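Local coordinates for protein putative isomerase YbhH (Escherichia coli, PDB 6OTV) that is probably an isomerase of the PrpF family whose precise reaction remains unassigned, at residues R118-N123 / F129-V134; V100-I105 / G139-E144. One frame throughout, in Å; residues are numbered along the deposited sequence.

Interaction 1 is the beta hairpin of strands 116-123 and 129-135, and interaction 2 is where the loop after that hairpin comes back over helix 94-106, which precedes it in the chain. Their centres lie about 12 Å apart. The hairpin face with Val119, Ile121, Ile130 and Ala132 is turned to the helix: CD1 of Ile121 is 3.6 Å from CG1 of Val100, and CB of Val134 is 4.0 Å from CD1 of Ile105. Arg118 and Arg120 of interaction 1 meet the second subunit, whereas no other chain of the assembly touches interaction 2. A 1,2-ethanediol about 3 Å and an acetate about 4 Å from the Tyr143 side chain are probably crystallisation additives.

Interaction 1: residues R118-N123 / F129-V134; sequences RVRIRN and FIEADV
The Arg122 side chain lies over one face of the Phe129 ring, its CG 4.0 Å above the ring plane and offset toward the rim, in a beta hairpin of strands 116-123 and 129-135. An off-centre CH-pi contact is made by Arg122 CB, 4.2 Å from the centroid of the Phe129 ring. Arg122 CG lies anti to its own backbone N (chi1 167°), and the extended chain runs on past the ring to a salt bridge with Asp74. The Arg118 guanidinium takes Glu131 at its edge: NE reaches Glu131 OE2 at 2.7 Å, and NH2 reaches the syn lone pair of Glu131 OE1 at 3.1 Å. The two planes stand 37° apart, and NE comes to OE2 from above the carboxylate plane. Arg120, with Arg118 NH2 in plane at its guanidinium edge, adds weak bonds to OE1 while its NH1 bonds Arg70 O of the second subunit; Arg118 also pairs with Asp72 of that subunit. On the hairpin face carrying Val119, Ile121, Ile130 and Ala132, Ile121 CD1 packs 3.8 Å from Ala132 CB. Backbone bonds join Val119 to Ala132 and Ile121 to Ile130, the latter with Ile130 N 2.7 Å from Ile121 O.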
loop_
_atom_site.group_PDB
_atom_site.type_symbol
_atom_site.label_atom_id
_atom_site.label_comp_id
_atom_site.label_asym_id
_atom_site.label_seq_id
_atom_site.Cartn_x
_atom_site.Cartn_y
_atom_site.Cartn_z
ATOM N N ARG A 118 6.009 12.463 -3.171
ATOM C CA ARG A 118 5.689 11.054 -3.352
ATOM C C ARG A 118 4.277 10.919 -3.906
ATOM O O ARG A 118 3.349 11.573 -3.419
ATOM C CB ARG A 118 5.812 10.306 -2.024
ATOM C CG ARG A 118 7.166 10.456 -1.348
ATOM C CD ARG A 118 7.185 9.802 0.027
ATOM N NE ARG A 118 7.157 8.344 -0.046
ATOM C CZ ARG A 118 7.156 7.541 1.014
ATOM N NH1 ARG A 118 7.176 8.055 2.239
ATOM N NH2 ARG A 118 7.136 6.223 0.851
ATOM N N VAL A 119 4.115 10.079 -4.926
ATOM C CA VAL A 119 2.815 9.835 -5.541
ATOM C C VAL A 119 2.581 8.332 -5.581
ATOM O O VAL A 119 3.338 7.601 -6.227
ATOM C CB VAL A 119 2.715 10.428 -6.957
ATOM C CG1 VAL A 119 1.314 10.209 -7.515
ATOM C CG2 VAL A 119 3.071 11.909 -6.950
ATOM N N ARG A 120 1.532 7.875 -4.902
ATOM C CA ARG A 120 1.155 6.467 -4.899
ATOM C C ARG A 120 0.216 6.196 -6.069
ATOM O O ARG A 120 -0.899 6.726 -6.116
ATOM C CB ARG A 120 0.494 6.099 -3.573
ATOM C CG ARG A 120 1.470 6.024 -2.419
ATOM C CD ARG A 120 2.060 4.634 -2.316
ATOM N NE ARG A 120 3.245 4.603 -1.471
ATOM C CZ ARG A 120 3.592 3.567 -0.716
ATOM N NH1 ARG A 120 2.829 2.481 -0.690
ATOM N NH2 ARG A 120 4.693 3.622 0.021
ATOM N N ILE A 121 0.665 5.367 -7.007
ATOM C CA ILE A 121 -0.043 5.124 -8.258
ATOM C C ILE A 121 -0.545 3.689 -8.268
ATOM O O ILE A 121 0.210 2.757 -7.966
ATOM C CB ILE A 121 0.864 5.389 -9.471
ATOM C CG1 ILE A 121 1.339 6.844 -9.476
ATOM C CG2 ILE A 121 0.144 5.038 -10.769
ATOM C CD1 ILE A 121 2.444 7.116 -10.477
ATOM N N ARG A 122 -1.814 3.510 -8.617
ATOM C CA ARG A 122 -2.383 2.194 -8.864
ATOM C C ARG A 122 -2.648 2.058 -10.356
ATOM O O ARG A 122 -3.428 2.831 -10.925
ATOM C CB ARG A 122 -3.672 1.989 -8.068
ATOM C CG ARG A 122 -4.487 0.783 -8.516
ATOM C CD ARG A 122 -5.760 0.649 -7.699
ATOM N NE ARG A 122 -6.776 -0.148 -8.380
ATOM C CZ ARG A 122 -7.902 0.346 -8.884
ATOM N NH1 ARG A 122 -8.170 1.637 -8.777
ATOM N NH2 ARG A 122 -8.767 -0.455 -9.490
ATOM N N ASN A 123 -1.988 1.091 -10.991
ATOM C CA ASN A 123 -2.232 0.810 -12.402
ATOM C C ASN A 123 -3.495 -0.033 -12.518
ATOM O O ASN A 123 -3.517 -1.192 -12.089
ATOM C CB ASN A 123 -1.042 0.102 -13.038
ATOM C CG ASN A 123 -1.349 -0.397 -14.438
ATOM O OD1 ASN A 123 -1.433 -1.602 -14.676
ATOM N ND2 ASN A 123 -1.546 0.534 -15.368
ATOM N N PHE A 129 0.709 -1.613 -7.786
ATOM C CA PHE A 129 0.911 -0.335 -7.113
ATOM C C PHE A 129 2.359 0.109 -7.286
ATOM O O PHE A 129 3.287 -0.666 -7.033
ATOM C CB PHE A 129 0.558 -0.436 -5.628
ATOM C CG PHE A 129 -0.914 -0.577 -5.363
ATOM C CD1 PHE A 129 -1.550 -1.795 -5.538
ATOM C CD2 PHE A 129 -1.662 0.511 -4.933
ATOM C CE1 PHE A 129 -2.908 -1.927 -5.292
ATOM C CE2 PHE A 129 -3.018 0.388 -4.683
ATOM C CZ PHE A 129 -3.643 -0.834 -4.862
ATOM N N ILE A 130 2.546 1.354 -7.719
ATOM C CA ILE A 130 3.869 1.915 -7.964
ATOM C C ILE A 130 3.959 3.264 -7.270
ATOM O O ILE A 130 3.015 4.061 -7.316
ATOM C CB ILE A 130 4.164 2.071 -9.474
ATOM C CG1 ILE A 130 3.933 0.755 -10.221
ATOM C CG2 ILE A 130 5.592 2.553 -9.695
ATOM C CD1 ILE A 130 2.581 0.667 -10.894
ATOM N N GLU A 131 5.091 3.524 -6.623
ATOM C CA GLU A 131 5.371 4.841 -6.071
ATOM C C GLU A 131 6.270 5.605 -7.033
ATOM O O GLU A 131 7.287 5.076 -7.494
ATOM C CB GLU A 131 6.030 4.757 -4.693
ATOM C CG GLU A 131 6.496 6.120 -4.188
ATOM C CD GLU A 131 6.919 6.118 -2.729
ATOM O OE1 GLU A 131 6.483 5.226 -1.970
ATOM O OE2 GLU A 131 7.688 7.024 -2.342
ATOM N N ALA A 132 5.885 6.839 -7.340
ATOM C CA ALA A 132 6.691 7.744 -8.144
ATOM C C ALA A 132 7.192 8.877 -7.261
ATOM O O ALA A 132 6.412 9.489 -6.525
ATOM C CB ALA A 132 5.892 8.303 -9.323
ATOM N N ASP A 133 8.491 9.146 -7.330
ATOM C CA ASP A 133 9.112 10.233 -6.584
ATOM C C ASP A 133 9.472 11.332 -7.575
ATOM O O ASP A 133 10.389 11.170 -8.389
ATOM C CB ASP A 133 10.331 9.732 -5.814
ATOM C CG ASP A 133 9.964 8.681 -4.783
ATOM O OD1 ASP A 133 8.883 8.807 -4.167
ATOM O OD2 ASP A 133 10.743 7.723 -4.598
ATOM N N VAL A 134 8.741 12.439 -7.509
ATOM C CA VAL A 134 8.832 13.517 -8.483
ATOM C C VAL A 134 9.658 14.650 -7.893
ATOM O O VAL A 134 9.439 15.056 -6.745
ATOM C CB VAL A 134 7.434 14.012 -8.885
ATOM C CG1 VAL A 134 7.537 15.164 -9.872
ATOM C CG2 VAL A 134 6.607 12.863 -9.457
#

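Interaction 2: residues V100-I105 / G139-E144; sequences VGAFAI and GVVEYE
Val141 is set against Ala102 and Ile105 of helix 94-106, where the irregular segment 139-144 passes beside the helix, and this apolar packing carries the contact. The two branches of Val141 divide the work. CG1 meets the methyl of Ala102, at 3.8 Å from its CB, while CG2 goes to Ile105, 3.7 Å from Ile105 CG2 and nearly as close to Ile105 CB. Val141 CG1 stands anti to the backbone N (chi1 169°) and CG2 beside it, which spreads the fork over residues 102 and 105, one helical turn apart. The nearest CA atoms across the contact, those of Ala102 and Val141, are 6.3 Å apart, a close approach that the small alanine permits.

The aromatic contact comes from Tyr143, two residues further along. Val141 CG1 of its own segment lies 3.5 Å above one face of the ring, offset toward the rim. Ala102 CB approaches obliquely at the hydroxyl end, 3.9 Å from Tyr143 CE1 and 3.6 Å from Tyr143 OH, so the alanine methyl touches both the valine branch and the tyrosine.

No hydrogen bond crosses between the segments. The helix keeps its i to i-4 bonds, among them Ile105 N to Gly101 O; in the loop Glu144 N donates to Glu142 OE2 at 3.0 Å, and backbone bonds tie Glu142 to Gln135 and Tyr143 to Ala157. Elsewhere, Tyr143 also touches Met9 of strand 3-11, and Ile105 packs on Val119 of strand 116-123. The direct contact thus rests on van der Waals packing of a few aliphatic groups and the hydroxyl end of one tyrosine, with no directional bond.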
loop_
_atom_site.group_PDB
_atom_site.type_symbol
_atom_site.label_atom_id
_atom_site.label_comp_id
_atom_site.label_asym_id
_atom_site.label_seq_id
_atom_site.Cartn_x
_atom_site.Cartn_y
_atom_site.Cartn_z
ATOM N N VAL A 100 2.978 9.986 -14.938
ATOM C CA VAL A 100 1.729 10.034 -14.178
ATOM C C VAL A 100 1.867 10.956 -12.972
ATOM O O VAL A 100 1.004 11.809 -12.720
ATOM C CB VAL A 100 1.302 8.615 -13.761
ATOM C CG1 VAL A 100 0.116 8.674 -12.806
ATOM C CG2 VAL A 100 0.956 7.785 -14.992
ATOM N N GLY A 101 2.953 10.802 -12.211
ATOM C CA GLY A 101 3.107 11.571 -10.984
ATOM C C GLY A 101 3.167 13.066 -11.230
ATOM O O GLY A 101 2.490 13.848 -10.556
ATOM N N ALA A 102 3.981 13.485 -12.202
ATOM C CA ALA A 102 4.081 14.905 -12.523
ATOM C C ALA A 102 2.762 15.441 -13.060
ATOM O O ALA A 102 2.384 16.584 -12.776
ATOM C CB ALA A 102 5.206 15.140 -13.531
ATOM N N PHE A 103 2.047 14.631 -13.843
ATOM C CA PHE A 103 0.755 15.061 -14.362
ATOM C C PHE A 103 -0.261 15.224 -13.237
ATOM O O PHE A 103 -1.064 16.164 -13.248
ATOM C CB PHE A 103 0.256 14.063 -15.407
ATOM C CG PHE A 103 -1.073 14.423 -16.008
ATOM C CD1 PHE A 103 -1.149 15.301 -17.079
ATOM C CD2 PHE A 103 -2.244 13.875 -15.511
ATOM C CE1 PHE A 103 -2.375 15.633 -17.638
ATOM C CE2 PHE A 103 -3.472 14.202 -16.067
ATOM C CZ PHE A 103 -3.535 15.081 -17.133
ATOM N N ALA A 104 -0.237 14.320 -12.255
ATOM C CA ALA A 104 -1.183 14.408 -11.149
ATOM C C ALA A 104 -0.939 15.657 -10.311
ATOM O O ALA A 104 -1.890 16.284 -9.831
ATOM C CB ALA A 104 -1.093 13.154 -10.282
ATOM N N ILE A 105 0.326 16.038 -10.135
ATOM C CA ILE A 105 0.639 17.227 -9.349
ATOM C C ILE A 105 0.228 18.490 -10.098
ATOM O O ILE A 105 -0.366 19.405 -9.516
ATOM C CB ILE A 105 2.134 17.242 -8.983
ATOM C CG1 ILE A 105 2.482 16.017 -8.131
ATOM C CG2 ILE A 105 2.489 18.525 -8.249
ATOM C CD1 ILE A 105 3.966 15.743 -8.020
ATOM N N GLY A 139 7.772 22.925 -4.264
ATOM C CA GLY A 139 6.421 22.513 -4.589
ATOM C C GLY A 139 6.029 22.640 -6.042
ATOM O O GLY A 139 4.836 22.591 -6.354
ATOM N N VAL A 140 6.994 22.793 -6.947
ATOM C CA VAL A 140 6.727 22.950 -8.372
ATOM C C VAL A 140 7.428 21.826 -9.121
ATOM O O VAL A 140 8.626 21.591 -8.915
ATOM C CB VAL A 140 7.191 24.324 -8.888
ATOM C CG1 VAL A 140 6.970 24.432 -10.393
ATOM C CG2 VAL A 140 6.465 25.439 -8.149
ATOM N N VAL A 141 6.681 21.137 -9.987
ATOM C CA VAL A 141 7.244 20.036 -10.758
ATOM C C VAL A 141 8.408 20.543 -11.596
ATOM O O VAL A 141 8.307 21.571 -12.278
ATOM C CB VAL A 141 6.159 19.390 -11.631
ATOM C CG1 VAL A 141 6.782 18.427 -12.638
ATOM C CG2 VAL A 141 5.145 18.670 -10.762
ATOM N N GLU A 142 9.525 19.829 -11.535
ATOM C CA GLU A 142 10.734 20.179 -12.266
ATOM C C GLU A 142 10.993 19.112 -13.319
ATOM O O GLU A 142 11.074 17.922 -12.996
ATOM C CB GLU A 142 11.927 20.302 -11.317
ATOM C CG GLU A 142 13.239 20.595 -12.018
ATOM C CD GLU A 142 13.250 21.961 -12.669
ATOM O OE1 GLU A 142 13.419 22.964 -11.946
ATOM O OE2 GLU A 142 13.079 22.033 -13.906
ATOM N N TYR A 143 11.121 19.538 -14.575
ATOM C CA TYR A 143 11.442 18.630 -15.667
ATOM C C TYR A 143 12.902 18.692 -16.088
ATOM O O TYR A 143 13.402 17.720 -16.667
ATOM C CB TYR A 143 10.552 18.923 -16.879
ATOM C CG TYR A 143 9.094 18.624 -16.624
ATOM C CD1 TYR A 143 8.655 17.313 -16.467
ATOM C CD2 TYR A 143 8.161 19.646 -16.532
ATOM C CE1 TYR A 143 7.325 17.029 -16.229
ATOM C CE2 TYR A 143 6.825 19.372 -16.295
ATOM C CZ TYR A 143 6.415 18.060 -16.145
ATOM O OH TYR A 143 5.091 17.779 -15.907
ATOM N N GLU A 144 13.591 19.798 -15.812
ATOM C CA GLU A 144 15.010 19.913 -16.116
ATOM C C GLU A 144 15.840 19.120 -15.113
ATOM O O GLU A 144 15.484 18.993 -13.938
ATOM C CB GLU A 144 15.448 21.379 -16.104
ATOM C CG GLU A 144 14.672 22.274 -17.056
ATOM C CD GLU A 144 15.235 23.681 -17.130
ATOM O OE1 GLU A 144 16.084 24.033 -16.281
ATOM O OE2 GLU A 144 14.831 24.432 -18.044
#